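Local coordinates for protein dihydrodipicolinate synthase (Rhodopseudomonas palustris, PDB 3DZ1) that probably acts as a 4-hydroxy-tetrahydrodipicolinate synthase, a pyruvate-using TIM-barrel lyase of the lysine biosynthesis pathway, at residues Ala89-Leu94 and Arg125-Ala130; Thr35-Glu40 and Phe222-Val227; Trp137-Tyr142 and Val148-Lys153; Ala65-Phe70 and Val79-Ser84. All blocks are in the same frame, centred on the assembly; numbering follows the deposited sequence.

Interaction 1: Ala89-Leu94 and Arg125-Ala130; sequences AAMRRL and RQATEA
Arg-92 and Met-91 on helix 88-101 meet Ala-130 and Ala-127 on helix 117-131 in a partly buried helix-helix contact on the outer shell of the barrel, polar toward solvent and apolar beneath. The polar half is one hydrogen bond: Arg-92 NH1 donates to Ala-130 O over 2.8 Å, with an N-H...O angle of 159°. The oxygen sits at the guanidinium edge, essentially in its plane, whereas NH1 approaches from 27° outside the carbonyl plane. The arginine chain, extended from CG to NE, passes alongside the same oxygen, and CG of Arg-92 comes within 3.2 Å of Ala-130 O. These two helices follow strands 78-82 and 105-108 of the (beta/alpha)8 barrel and are neighbours in its helical ring. Ala-130 is the last residue but one of helix 117-131, where carbonyls run out of helical partners, and a cationic donor there would probably also offset the negative end of the helix dipole. Below, Met-91, a selenomethionine, runs straight out from its helix, CG anti to the backbone N (chi1 -179°) and the next torsion also anti, which carries SE to 4.2 Å from Ala-127 CB; only the terminal CE turns aside. Tyr-123 and Ile-131 pack on the same Met-91 side chain, and Phe-88 touches both alanines. Lys-57 of a second subunit packs on Ala-89, and Pro-283 of that subunit on Gln-126.

Interaction 2: Thr35-Glu40 and Phe222-Val227; sequences TDFYAE and FPDMLV
Phe-37 and Tyr-38 of helix 28-40 pack on Pro-223 and Asp-224 in the first turn of helix 223-234, where the helical ring of the TIM barrel closes: one helix follows the first strand of the barrel, the other the eighth. The local axes run almost parallel, 17° apart, and approach to 10.3 Å, so side chains rather than backbones fill the gap. The ring of Pro-223 meets both aromatic rings through one atom. Its CG is 3.7 Å from Phe-37 CE2 and 4.2 Å from Tyr-38 CE1, and in both cases it lies at the ring edge, near the ring plane, rather than over a face. The Phe-37 side chain reaches across because its CG is anti to the backbone N (chi1 173°), which carries CZ on toward the next residue. There CZ lies 4.0 Å from Asp-224 OD1, and the ring and carboxylate planes are inclined by 66°. The carboxylate has a stronger partner elsewhere, since Asp-224 OD2 forms a salt bridge with Arg-272. Phe-222, at the N-cap position, starts the helix, its O accepting from the backbone N of both Met-225 and Leu-226. Without a hydrogen bond between the segments, cohesion here is dispersive, and the weakly positive C-H rim of Phe-37 facing a carboxylate oxygen probably adds a small electrostatic gain.

Interaction 3: Trp137-Tyr142 and Val148-Lys153; sequences WVLQDY and VVMTPK
The carboxylate of Asp-141 has Met-150 over one of its faces, with Met-150 CG standing almost directly above Asp-141 OD1 at 4.3 Å, while waters and a lysine take the oxygens. Two waters donate to OD1, both displaced from the carboxylate plane toward the methionine side, water 1 more than water 2. Water 1 continues to Val-148 O, which it reaches at 2.7 Å, and water 2 accepts from Met-150 N at 2.8 Å. OD2 is held by a salt bridge to Lys-178 NZ, and that amine also binds Met-150 O. The neighbouring amide of Gln-140 is engaged elsewhere, its NE2 bonded to Glu-171 OE1. The apolar half lies beside this network. Met-150, a selenomethionine, is extended beyond CG and crosses Leu-139, so that SE comes 4.1 Å from Leu-139 CD1 and 4.2 Å from Leu-139 CD2. Its CE ends 3.9 Å from Gln-140 O. Phe-124 of helix 117-131 packs on both apolar residues. Strand 137-141 is the fifth of the TIM barrel, and the contact ties its C-terminal end, the end where TIM-barrel active sites lie, to the loop that enters helix 152-161. No hydrogen bond passes directly between the segments, so buried backbone groups of the loop are satisfied through ordered water and Lys-178, with Asp-141 as the common anchor.

Interaction 4: Ala65-Phe70 and Val79-Ser84; sequences AVATRF and VIVGVS
Ala-67 CB abuts Val-81 CG1 at 4.1 Å, and one helical turn further on Phe-70 O lies 4.0 Å from Val-79 CG2. Both valines point from the strand toward the helix, two residues apart as the strand repeat requires, while Ile-80 between them faces the other way. The small Ala-67 lets the backbones come close: its CA is 6.7 Å from that of Val-81, against 7.5 Å between the CA atoms of Phe-70 and Val-79. In Val-81, CG1 is anti to the backbone N (chi1 -177°), the setting that brings this branch to the alanine. Outside this layer, Val-48 touches Phe-70 and both valines, and Leu-49 packs on Ala-67 and Val-81. The strand is fixed in the sheet by backbone bonds from Ile-80 to Val-46 and Val-48 and from Val-81 to Gly-105 and Met-107. Helix 60-73 packed on strand 78-82 is part of a beta-alpha-beta unit with strand 45-48, the repeating element of the TIM barrel.

Interactions 1, 3 and 4 touch one another pairwise, and interaction 2 joins them through interaction 4 alone. Interaction 4 touches interaction 1 through Met-91 CG and Val-83 O, 3.4 Å apart, and interaction 2 through Thr-35 OG1 and Phe-70 CD1, 3.2 Å apart. Interaction 3 meets interaction 1 where Thr-128 CG2 packs on Trp-137 NE1, and interaction 4 where Val-138 CG2 packs on Ile-80 CG2, at 4.1 Å. Interactions 1 and 2 lie on opposite sides of the chain's centre, their own centres about 31 Å apart. Relative to Met-217, predicted to bind pyruvate, interaction 3 is nearest: the side chain of Gln-140 is about 7 Å away, compared with about 10 Å for those of Pro-223 and Val-79. Interaction 1 lies away from that site.

Interaction 1: Ala89-Leu94 and Arg125-Ala130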
loop_
_atom_site.group_PDB
_atom_site.type_symbol
_atom_site.label_atom_id
_atom_site.label_comp_id
_atom_site.label_asym_id
_atom_site.label_seq_id
_atom_site.Cartn_x
_atom_site.Cartn_y
_atom_site.Cartn_z
ATOM N N ALA A 89 19.301 -9.955 -13.623
ATOM C CA ALA A 89 20.214 -11.068 -13.877
ATOM C C ALA A 89 19.448 -12.387 -13.910
ATOM O O ALA A 89 19.619 -13.195 -14.825
ATOM C CB ALA A 89 21.298 -11.112 -12.803
ATOM N N ALA A 90 18.604 -12.604 -12.906
ATOM C CA ALA A 90 17.813 -13.823 -12.836
ATOM C C ALA A 90 16.846 -13.877 -14.015
ATOM O O ALA A 90 16.623 -14.935 -14.604
ATOM C CB ALA A 90 17.046 -13.871 -11.527
HETATM N N MSE A 91 16.276 -12.726 -14.361
HETATM C CA MSE A 91 15.337 -12.647 -15.468
HETATM C C MSE A 91 16.016 -13.029 -16.779
HETATM O O MSE A 91 15.467 -13.795 -17.570
HETATM C CB MSE A 91 14.766 -11.232 -15.578
HETATM C CG MSE A 91 13.745 -11.067 -16.695
HETATM SE SE MSE A 91 13.115 -9.239 -16.869
HETATM C CE MSE A 91 12.253 -9.092 -15.142
ATOM N N ARG A 92 17.209 -12.494 -17.010
ATOM C CA ARG A 92 17.930 -12.798 -18.242
ATOM C C ARG A 92 18.266 -14.281 -18.338
ATOM O O ARG A 92 18.109 -14.897 -19.393
ATOM C CB ARG A 92 19.222 -11.983 -18.334
ATOM C CG ARG A 92 20.010 -12.255 -19.610
ATOM C CD ARG A 92 21.315 -11.475 -19.653
ATOM N NE ARG A 92 22.142 -11.856 -20.796
ATOM C CZ ARG A 92 21.857 -11.568 -22.063
ATOM N NH1 ARG A 92 20.760 -10.887 -22.366
ATOM N NH2 ARG A 92 22.671 -11.967 -23.033
ATOM N N ARG A 93 18.728 -14.852 -17.232
ATOM C CA ARG A 93 19.085 -16.263 -17.212
ATOM C C ARG A 93 17.905 -17.145 -17.614
ATOM O O ARG A 93 18.005 -17.941 -18.546
ATOM C CB ARG A 93 19.585 -16.663 -15.821
ATOM C CG ARG A 93 19.893 -18.147 -15.671
ATOM C CD ARG A 93 20.351 -18.467 -14.258
ATOM N NE ARG A 93 21.665 -17.897 -13.953
ATOM C CZ ARG A 93 22.817 -18.384 -14.406
ATOM N NH1 ARG A 93 22.824 -19.459 -15.190
ATOM N NH2 ARG A 93 23.963 -17.800 -14.074
ATOM N N LEU A 94 16.784 -16.989 -16.919
ATOM C CA LEU A 94 15.603 -17.800 -17.205
ATOM C C LEU A 94 15.016 -17.545 -18.588
ATOM O O LEU A 94 14.520 -18.468 -19.236
ATOM C CB LEU A 94 14.527 -17.568 -16.136
ATOM C CG LEU A 94 13.285 -18.462 -16.208
ATOM C CD1 LEU A 94 13.700 -19.930 -16.177
ATOM C CD2 LEU A 94 12.356 -18.144 -15.045
ATOM N N ARG A 125 11.920 -0.811 -20.326
ATOM C CA ARG A 125 13.012 -0.599 -21.270
ATOM C C ARG A 125 14.239 -1.306 -20.688
ATOM O O ARG A 125 15.053 -1.867 -21.418
ATOM C CB ARG A 125 13.308 0.894 -21.458
ATOM C CG ARG A 125 12.205 1.664 -22.170
ATOM C CD ARG A 125 12.743 2.934 -22.823
ATOM N NE ARG A 125 13.399 3.828 -21.872
ATOM C CZ ARG A 125 12.763 4.669 -21.059
ATOM N NH1 ARG A 125 11.438 4.749 -21.075
ATOM N NH2 ARG A 125 13.457 5.433 -20.226
ATOM N N GLN A 126 14.367 -1.281 -19.365
ATOM C CA GLN A 126 15.496 -1.941 -18.716
ATOM C C GLN A 126 15.289 -3.449 -18.775
ATOM O O GLN A 126 16.244 -4.214 -18.931
ATOM C CB GLN A 126 15.618 -1.503 -17.255
ATOM C CG GLN A 126 15.785 -0.012 -17.061
ATOM C CD GLN A 126 15.848 0.367 -15.598
ATOM O OE1 GLN A 126 15.081 -0.145 -14.783
ATOM N NE2 GLN A 126 16.751 1.278 -15.260
ATOM N N ALA A 127 14.032 -3.866 -18.650
ATOM C CA ALA A 127 13.676 -5.280 -18.685
ATOM C C ALA A 127 13.989 -5.898 -20.045
ATOM O O ALA A 127 14.561 -6.984 -20.116
ATOM C CB ALA A 127 12.193 -5.455 -18.352
ATOM N N THR A 128 13.623 -5.208 -21.124
ATOM C CA THR A 128 13.894 -5.726 -22.464
ATOM C C THR A 128 15.389 -5.708 -22.772
ATOM O O THR A 128 15.896 -6.569 -23.496
ATOM C CB THR A 128 13.144 -4.929 -23.561
ATOM O OG1 THR A 128 13.450 -3.535 -23.445
ATOM C CG2 THR A 128 11.642 -5.138 -23.442
ATOM N N GLU A 129 16.098 -4.728 -22.225
ATOM C CA GLU A 129 17.536 -4.642 -22.443
ATOM C C GLU A 129 18.178 -5.859 -21.785
ATOM O O GLU A 129 19.171 -6.398 -22.275
ATOM C CB GLU A 129 18.089 -3.358 -21.820
ATOM C CG GLU A 129 19.603 -3.257 -21.844
ATOM C CD GLU A 129 20.110 -1.991 -21.183
ATOM O OE1 GLU A 129 19.779 -1.763 -19.998
ATOM O OE2 GLU A 129 20.843 -1.226 -21.846
ATOM N N ALA A 130 17.582 -6.295 -20.678
ATOM C CA ALA A 130 18.069 -7.442 -19.925
ATOM C C ALA A 130 17.893 -8.784 -20.636
ATOM O O ALA A 130 18.845 -9.556 -20.748
ATOM C CB ALA A 130 17.385 -7.489 -18.568
#

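Interaction 2: Thr35-Glu40 and Phe222-Val227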
loop_
_atom_site.group_PDB
_atom_site.type_symbol
_atom_site.label_atom_id
_atom_site.label_comp_id
_atom_site.label_asym_id
_atom_site.label_seq_id
_atom_site.Cartn_x
_atom_site.Cartn_y
_atom_site.Cartn_z
ATOM N N THR A 35 0.036 -31.215 -20.039
ATOM C CA THR A 35 0.382 -30.713 -21.360
ATOM C C THR A 35 -0.404 -31.413 -22.462
ATOM O O THR A 35 -0.923 -30.758 -23.370
ATOM C CB THR A 35 1.887 -30.877 -21.647
ATOM O OG1 THR A 35 2.643 -30.189 -20.644
ATOM C CG2 THR A 35 2.230 -30.298 -23.016
ATOM N N ASP A 36 -0.481 -32.740 -22.392
ATOM C CA ASP A 36 -1.213 -33.512 -23.398
ATOM C C ASP A 36 -2.677 -33.111 -23.390
ATOM O O ASP A 36 -3.326 -33.029 -24.439
ATOM C CB ASP A 36 -1.105 -35.014 -23.118
ATOM C CG ASP A 36 0.308 -35.535 -23.270
ATOM O OD1 ASP A 36 1.104 -34.898 -23.994
ATOM O OD2 ASP A 36 0.619 -36.589 -22.676
ATOM N N PHE A 37 -3.192 -32.877 -22.188
ATOM C CA PHE A 37 -4.576 -32.470 -21.995
ATOM C C PHE A 37 -4.851 -31.146 -22.708
ATOM O O PHE A 37 -5.779 -31.042 -23.516
ATOM C CB PHE A 37 -4.871 -32.317 -20.500
ATOM C CG PHE A 37 -6.228 -31.742 -20.213
ATOM C CD1 PHE A 37 -7.380 -32.476 -20.477
ATOM C CD2 PHE A 37 -6.355 -30.451 -19.715
ATOM C CE1 PHE A 37 -8.641 -31.929 -20.255
ATOM C CE2 PHE A 37 -7.612 -29.896 -19.488
ATOM C CZ PHE A 37 -8.756 -30.637 -19.759
ATOM N N TYR A 38 -4.049 -30.130 -22.400
ATOM C CA TYR A 38 -4.224 -28.819 -23.021
ATOM C C TYR A 38 -4.241 -28.897 -24.548
ATOM O O TYR A 38 -5.044 -28.233 -25.204
ATOM C CB TYR A 38 -3.111 -27.860 -22.592
ATOM C CG TYR A 38 -3.019 -27.602 -21.104
ATOM C CD1 TYR A 38 -4.164 -27.382 -20.336
ATOM C CD2 TYR A 38 -1.778 -27.522 -20.471
ATOM C CE1 TYR A 38 -4.073 -27.083 -18.973
ATOM C CE2 TYR A 38 -1.674 -27.226 -19.116
ATOM C CZ TYR A 38 -2.822 -27.006 -18.373
ATOM O OH TYR A 38 -2.714 -26.696 -17.037
ATOM N N ALA A 39 -3.336 -29.691 -25.114
ATOM C CA ALA A 39 -3.266 -29.833 -26.563
ATOM C C ALA A 39 -4.517 -30.535 -27.073
ATOM O O ALA A 39 -5.127 -30.110 -28.056
ATOM C CB ALA A 39 -2.032 -30.631 -26.954
ATOM N N GLU A 40 -4.897 -31.605 -26.385
ATOM C CA GLU A 40 -6.062 -32.398 -26.758
ATOM C C GLU A 40 -7.360 -31.597 -26.824
ATOM O O GLU A 40 -8.198 -31.837 -27.697
ATOM C CB GLU A 40 -6.231 -33.553 -25.768
ATOM C CG GLU A 40 -7.377 -34.493 -26.077
ATOM C CD GLU A 40 -7.600 -35.503 -24.963
ATOM O OE1 GLU A 40 -7.896 -35.078 -23.822
ATOM O OE2 GLU A 40 -7.476 -36.720 -25.223
ATOM N N PHE A 222 -11.240 -25.590 -16.163
ATOM C CA PHE A 222 -11.935 -26.123 -17.330
ATOM C C PHE A 222 -11.517 -25.309 -18.547
ATOM O O PHE A 222 -12.338 -24.661 -19.198
ATOM C CB PHE A 222 -13.450 -26.077 -17.142
ATOM C CG PHE A 222 -13.978 -27.194 -16.292
ATOM C CD1 PHE A 222 -14.233 -28.444 -16.847
ATOM C CD2 PHE A 222 -14.182 -27.010 -14.927
ATOM C CE1 PHE A 222 -14.682 -29.501 -16.052
ATOM C CE2 PHE A 222 -14.631 -28.059 -14.124
ATOM C CZ PHE A 222 -14.881 -29.307 -14.688
ATOM N N PRO A 223 -10.214 -25.327 -18.867
ATOM C CA PRO A 223 -9.742 -24.566 -20.024
ATOM C C PRO A 223 -10.410 -25.101 -21.280
ATOM O O PRO A 223 -10.602 -24.367 -22.250
ATOM C CB PRO A 223 -8.234 -24.806 -20.002
ATOM C CG PRO A 223 -8.129 -26.187 -19.425
ATOM C CD PRO A 223 -9.129 -26.145 -18.296
ATOM N N ASP A 224 -10.769 -26.384 -21.248
ATOM C CA ASP A 224 -11.428 -27.015 -22.377
ATOM C C ASP A 224 -12.767 -26.339 -22.684
ATOM O O ASP A 224 -13.141 -26.193 -23.854
ATOM C CB ASP A 224 -11.602 -28.530 -22.122
ATOM C CG ASP A 224 -12.221 -28.853 -20.761
ATOM O OD1 ASP A 224 -11.869 -28.204 -19.756
ATOM O OD2 ASP A 224 -13.048 -29.788 -20.692
HETATM N N MSE A 225 -13.475 -25.896 -21.648
HETATM C CA MSE A 225 -14.755 -25.235 -21.864
HETATM C C MSE A 225 -14.592 -23.768 -22.259
HETATM O O MSE A 225 -15.427 -23.224 -22.977
HETATM C CB MSE A 225 -15.639 -25.362 -20.622
HETATM C CG MSE A 225 -16.061 -26.798 -20.322
HETATM SE SE MSE A 225 -17.026 -27.665 -21.788
HETATM C CE MSE A 225 -15.558 -28.615 -22.602
ATOM N N LEU A 226 -13.530 -23.116 -21.795
ATOM C CA LEU A 226 -13.319 -21.729 -22.185
ATOM C C LEU A 226 -12.890 -21.694 -23.655
ATOM O O LEU A 226 -13.074 -20.685 -24.341
ATOM C CB LEU A 226 -12.274 -21.057 -21.288
ATOM C CG LEU A 226 -12.681 -20.902 -19.817
ATOM C CD1 LEU A 226 -11.696 -19.971 -19.117
ATOM C CD2 LEU A 226 -14.097 -20.336 -19.713
ATOM N N VAL A 227 -12.329 -22.803 -24.140
ATOM C CA VAL A 227 -11.929 -22.899 -25.543
ATOM C C VAL A 227 -13.203 -22.678 -26.365
ATOM O O VAL A 227 -13.202 -21.952 -27.369
ATOM C CB VAL A 227 -11.344 -24.304 -25.885
ATOM C CG1 VAL A 227 -11.318 -24.510 -27.397
ATOM C CG2 VAL A 227 -9.930 -24.438 -25.329
#

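Interaction 3: Trp137-Tyr142 and Val148-Lys153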
loop_
_atom_site.group_PDB
_atom_site.type_symbol
_atom_site.label_atom_id
_atom_site.label_comp_id
_atom_site.label_asym_id
_atom_site.label_seq_id
_atom_site.Cartn_x
_atom_site.Cartn_y
_atom_site.Cartn_z
ATOM N N TRP A 137 7.928 -10.996 -25.947
ATOM C CA TRP A 137 7.446 -11.023 -24.577
ATOM C C TRP A 137 6.021 -10.541 -24.395
ATOM O O TRP A 137 5.437 -9.902 -25.276
ATOM C CB TRP A 137 8.394 -10.255 -23.648
ATOM C CG TRP A 137 8.533 -8.792 -23.937
ATOM C CD1 TRP A 137 9.219 -8.216 -24.969
ATOM C CD2 TRP A 137 7.994 -7.718 -23.162
ATOM N NE1 TRP A 137 9.142 -6.845 -24.880
ATOM C CE2 TRP A 137 8.395 -6.513 -23.780
ATOM C CE3 TRP A 137 7.210 -7.656 -22.001
ATOM C CZ2 TRP A 137 8.038 -5.259 -23.275
ATOM C CZ3 TRP A 137 6.856 -6.408 -21.499
ATOM C CH2 TRP A 137 7.271 -5.225 -22.138
ATOM N N VAL A 138 5.476 -10.873 -23.231
ATOM C CA VAL A 138 4.109 -10.542 -22.859
ATOM C C VAL A 138 4.074 -9.594 -21.668
ATOM O O VAL A 138 4.694 -9.856 -20.637
ATOM C CB VAL A 138 3.340 -11.825 -22.478
ATOM C CG1 VAL A 138 1.897 -11.493 -22.125
ATOM C CG2 VAL A 138 3.421 -12.827 -23.616
ATOM N N LEU A 139 3.345 -8.494 -21.823
ATOM C CA LEU A 139 3.209 -7.502 -20.758
ATOM C C LEU A 139 2.030 -7.899 -19.870
ATOM O O LEU A 139 0.894 -7.968 -20.341
ATOM C CB LEU A 139 2.954 -6.114 -21.363
ATOM C CG LEU A 139 2.686 -4.968 -20.378
ATOM C CD1 LEU A 139 3.873 -4.799 -19.442
ATOM C CD2 LEU A 139 2.418 -3.686 -21.149
ATOM N N GLN A 140 2.296 -8.172 -18.595
ATOM C CA GLN A 140 1.222 -8.545 -17.677
ATOM C C GLN A 140 0.692 -7.327 -16.923
ATOM O O GLN A 140 1.435 -6.649 -16.212
ATOM C CB GLN A 140 1.693 -9.604 -16.674
ATOM C CG GLN A 140 0.659 -9.899 -15.595
ATOM C CD GLN A 140 1.044 -11.061 -14.705
ATOM O OE1 GLN A 140 2.217 -11.254 -14.393
ATOM N NE2 GLN A 140 0.053 -11.833 -14.278
ATOM N N ASP A 141 -0.601 -7.065 -17.093
ATOM C CA ASP A 141 -1.291 -5.935 -16.470
ATOM C C ASP A 141 -2.340 -6.505 -15.510
ATOM O O ASP A 141 -3.460 -6.816 -15.911
ATOM C CB ASP A 141 -1.957 -5.098 -17.567
ATOM C CG ASP A 141 -2.738 -3.920 -17.022
ATOM O OD1 ASP A 141 -2.547 -3.553 -15.840
ATOM O OD2 ASP A 141 -3.540 -3.351 -17.790
ATOM N N TYR A 142 -1.968 -6.624 -14.240
ATOM C CA TYR A 142 -2.841 -7.213 -13.227
ATOM C C TYR A 142 -2.765 -6.421 -11.922
ATOM O O TYR A 142 -2.187 -6.881 -10.935
ATOM C CB TYR A 142 -2.386 -8.660 -13.012
ATOM C CG TYR A 142 -3.296 -9.560 -12.208
ATOM C CD1 TYR A 142 -4.638 -9.245 -11.999
ATOM C CD2 TYR A 142 -2.820 -10.774 -11.714
ATOM C CE1 TYR A 142 -5.483 -10.125 -11.318
ATOM C CE2 TYR A 142 -3.655 -11.656 -11.038
ATOM C CZ TYR A 142 -4.981 -11.328 -10.844
ATOM O OH TYR A 142 -5.799 -12.214 -10.183
ATOM N N VAL A 148 0.479 -2.129 -9.354
ATOM C CA VAL A 148 0.764 -1.195 -10.438
ATOM C C VAL A 148 -0.428 -0.996 -11.372
ATOM O O VAL A 148 -1.117 -1.949 -11.732
ATOM C CB VAL A 148 1.970 -1.670 -11.270
ATOM C CG1 VAL A 148 2.233 -0.697 -12.414
ATOM C CG2 VAL A 148 3.196 -1.797 -10.377
ATOM N N VAL A 149 -0.670 0.252 -11.756
ATOM C CA VAL A 149 -1.761 0.566 -12.668
ATOM C C VAL A 149 -1.157 1.181 -13.927
ATOM O O VAL A 149 -0.336 2.095 -13.845
ATOM C CB VAL A 149 -2.771 1.563 -12.040
ATOM C CG1 VAL A 149 -3.848 1.932 -13.058
ATOM C CG2 VAL A 149 -3.402 0.951 -10.805
HETATM N N MSE A 150 -1.560 0.663 -15.084
HETATM C CA MSE A 150 -1.064 1.140 -16.373
HETATM C C MSE A 150 -2.195 1.642 -17.266
HETATM O O MSE A 150 -3.095 0.879 -17.612
HETATM C CB MSE A 150 -0.347 0.005 -17.108
HETATM C CG MSE A 150 0.712 -0.712 -16.298
HETATM SE SE MSE A 150 1.563 -2.075 -17.382
HETATM C CE MSE A 150 2.633 -2.927 -16.028
ATOM N N THR A 151 -2.153 2.913 -17.653
ATOM C CA THR A 151 -3.193 3.446 -18.532
ATOM C C THR A 151 -2.960 2.924 -19.942
ATOM O O THR A 151 -1.864 2.468 -20.269
ATOM C CB THR A 151 -3.160 4.984 -18.601
ATOM O OG1 THR A 151 -1.932 5.405 -19.211
ATOM C CG2 THR A 151 -3.264 5.585 -17.210
ATOM N N PRO A 152 -3.997 2.961 -20.793
ATOM C CA PRO A 152 -3.852 2.487 -22.169
ATOM C C PRO A 152 -2.693 3.191 -22.872
ATOM O O PRO A 152 -1.959 2.570 -23.630
ATOM C CB PRO A 152 -5.204 2.822 -22.783
ATOM C CG PRO A 152 -6.135 2.565 -21.640
ATOM C CD PRO A 152 -5.411 3.220 -20.474
ATOM N N LYS A 153 -2.529 4.487 -22.608
ATOM C CA LYS A 153 -1.441 5.257 -23.216
ATOM C C LYS A 153 -0.079 4.761 -22.741
ATOM O O LYS A 153 0.890 4.743 -23.509
ATOM C CB LYS A 153 -1.589 6.751 -22.891
ATOM C CG LYS A 153 -2.781 7.410 -23.569
ATOM C CD LYS A 153 -2.855 8.898 -23.267
ATOM C CE LYS A 153 -4.007 9.545 -24.029
ATOM N NZ LYS A 153 -4.118 11.012 -23.760
HETATM O O HOH W 1 -0.423 -3.228 -14.028
HETATM O O HOH W 2 -3.661 -1.143 -15.061
#

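Interaction 4: Ala65-Phe70 and Val79-Ser84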
loop_
_atom_site.group_PDB
_atom_site.type_symbol
_atom_site.label_atom_id
_atom_site.label_comp_id
_atom_site.label_asym_id
_atom_site.label_seq_id
_atom_site.Cartn_x
_atom_site.Cartn_y
_atom_site.Cartn_z
ATOM N N ALA A 65 13.997 -26.585 -14.885
ATOM C CA ALA A 65 13.586 -27.939 -15.248
ATOM C C ALA A 65 12.095 -27.989 -15.580
ATOM O O ALA A 65 11.692 -28.596 -16.567
ATOM C CB ALA A 65 13.900 -28.910 -14.110
ATOM N N VAL A 66 11.278 -27.345 -14.754
ATOM C CA VAL A 66 9.838 -27.331 -14.982
ATOM C C VAL A 66 9.519 -26.671 -16.320
ATOM O O VAL A 66 8.813 -27.244 -17.154
ATOM C CB VAL A 66 9.108 -26.576 -13.855
ATOM C CG1 VAL A 66 7.619 -26.493 -14.158
ATOM C CG2 VAL A 66 9.335 -27.291 -12.527
ATOM N N ALA A 67 10.046 -25.469 -16.522
ATOM C CA ALA A 67 9.812 -24.745 -17.761
ATOM C C ALA A 67 10.231 -25.602 -18.948
ATOM O O ALA A 67 9.518 -25.673 -19.950
ATOM C CB ALA A 67 10.590 -23.443 -17.760
ATOM N N THR A 68 11.387 -26.253 -18.831
ATOM C CA THR A 68 11.903 -27.102 -19.906
ATOM C C THR A 68 11.010 -28.309 -20.175
ATOM O O THR A 68 10.751 -28.652 -21.330
ATOM C CB THR A 68 13.328 -27.606 -19.592
ATOM O OG1 THR A 68 14.206 -26.489 -19.425
ATOM C CG2 THR A 68 13.851 -28.465 -20.727
ATOM N N ARG A 69 10.539 -28.951 -19.112
ATOM C CA ARG A 69 9.671 -30.117 -19.252
ATOM C C ARG A 69 8.444 -29.752 -20.085
ATOM O O ARG A 69 8.068 -30.483 -21.007
ATOM C CB ARG A 69 9.221 -30.613 -17.875
ATOM C CG ARG A 69 8.454 -31.929 -17.905
ATOM C CD ARG A 69 9.402 -33.111 -17.852
ATOM N NE ARG A 69 8.708 -34.393 -17.968
ATOM C CZ ARG A 69 9.289 -35.572 -17.771
ATOM N NH1 ARG A 69 10.571 -35.631 -17.444
ATOM N NH2 ARG A 69 8.595 -36.691 -17.915
ATOM N N PHE A 70 7.823 -28.621 -19.753
ATOM C CA PHE A 70 6.637 -28.148 -20.467
ATOM C C PHE A 70 6.943 -27.789 -21.918
ATOM O O PHE A 70 6.185 -28.137 -22.826
ATOM C CB PHE A 70 6.048 -26.915 -19.770
ATOM C CG PHE A 70 5.123 -27.237 -18.629
ATOM C CD1 PHE A 70 3.893 -27.841 -18.862
ATOM C CD2 PHE A 70 5.468 -26.906 -17.321
ATOM C CE1 PHE A 70 3.016 -28.109 -17.810
ATOM C CE2 PHE A 70 4.599 -27.170 -16.264
ATOM C CZ PHE A 70 3.372 -27.771 -16.509
ATOM N N VAL A 79 4.705 -22.122 -25.912
ATOM C CA VAL A 79 4.827 -22.051 -24.458
ATOM C C VAL A 79 5.469 -20.742 -24.015
ATOM O O VAL A 79 6.545 -20.368 -24.482
ATOM C CB VAL A 79 5.651 -23.238 -23.901
ATOM C CG1 VAL A 79 5.915 -23.050 -22.415
ATOM C CG2 VAL A 79 4.890 -24.531 -24.124
ATOM N N ILE A 80 4.792 -20.053 -23.104
ATOM C CA ILE A 80 5.263 -18.778 -22.581
ATOM C C ILE A 80 5.764 -18.980 -21.157
ATOM O O ILE A 80 5.059 -19.529 -20.316
ATOM C CB ILE A 80 4.118 -17.751 -22.583
ATOM C CG1 ILE A 80 3.637 -17.532 -24.016
ATOM C CG2 ILE A 80 4.583 -16.438 -21.970
ATOM C CD1 ILE A 80 2.311 -16.827 -24.106
ATOM N N VAL A 81 6.985 -18.540 -20.884
ATOM C CA VAL A 81 7.549 -18.701 -19.552
ATOM C C VAL A 81 7.553 -17.374 -18.800
ATOM O O VAL A 81 8.029 -16.359 -19.314
ATOM C CB VAL A 81 8.991 -19.246 -19.622
ATOM C CG1 VAL A 81 9.533 -19.477 -18.210
ATOM C CG2 VAL A 81 9.019 -20.542 -20.432
ATOM N N GLY A 82 6.995 -17.380 -17.595
ATOM C CA GLY A 82 6.979 -16.167 -16.798
ATOM C C GLY A 82 8.397 -15.949 -16.308
ATOM O O GLY A 82 8.997 -16.865 -15.750
ATOM N N VAL A 83 8.948 -14.759 -16.533
ATOM C CA VAL A 83 10.310 -14.479 -16.092
ATOM C C VAL A 83 10.396 -13.312 -15.117
ATOM O O VAL A 83 11.488 -12.855 -14.797
ATOM C CB VAL A 83 11.254 -14.194 -17.288
ATOM C CG1 VAL A 83 11.319 -15.406 -18.198
ATOM C CG2 VAL A 83 10.779 -12.976 -18.055
ATOM N N SER A 84 9.247 -12.833 -14.647
ATOM C CA SER A 84 9.226 -11.731 -13.689
ATOM C C SER A 84 10.150 -12.110 -12.534
ATOM O O SER A 84 10.100 -13.234 -12.036
ATOM C CB SER A 84 7.804 -11.498 -13.177
ATOM O OG SER A 84 6.926 -11.200 -14.251
#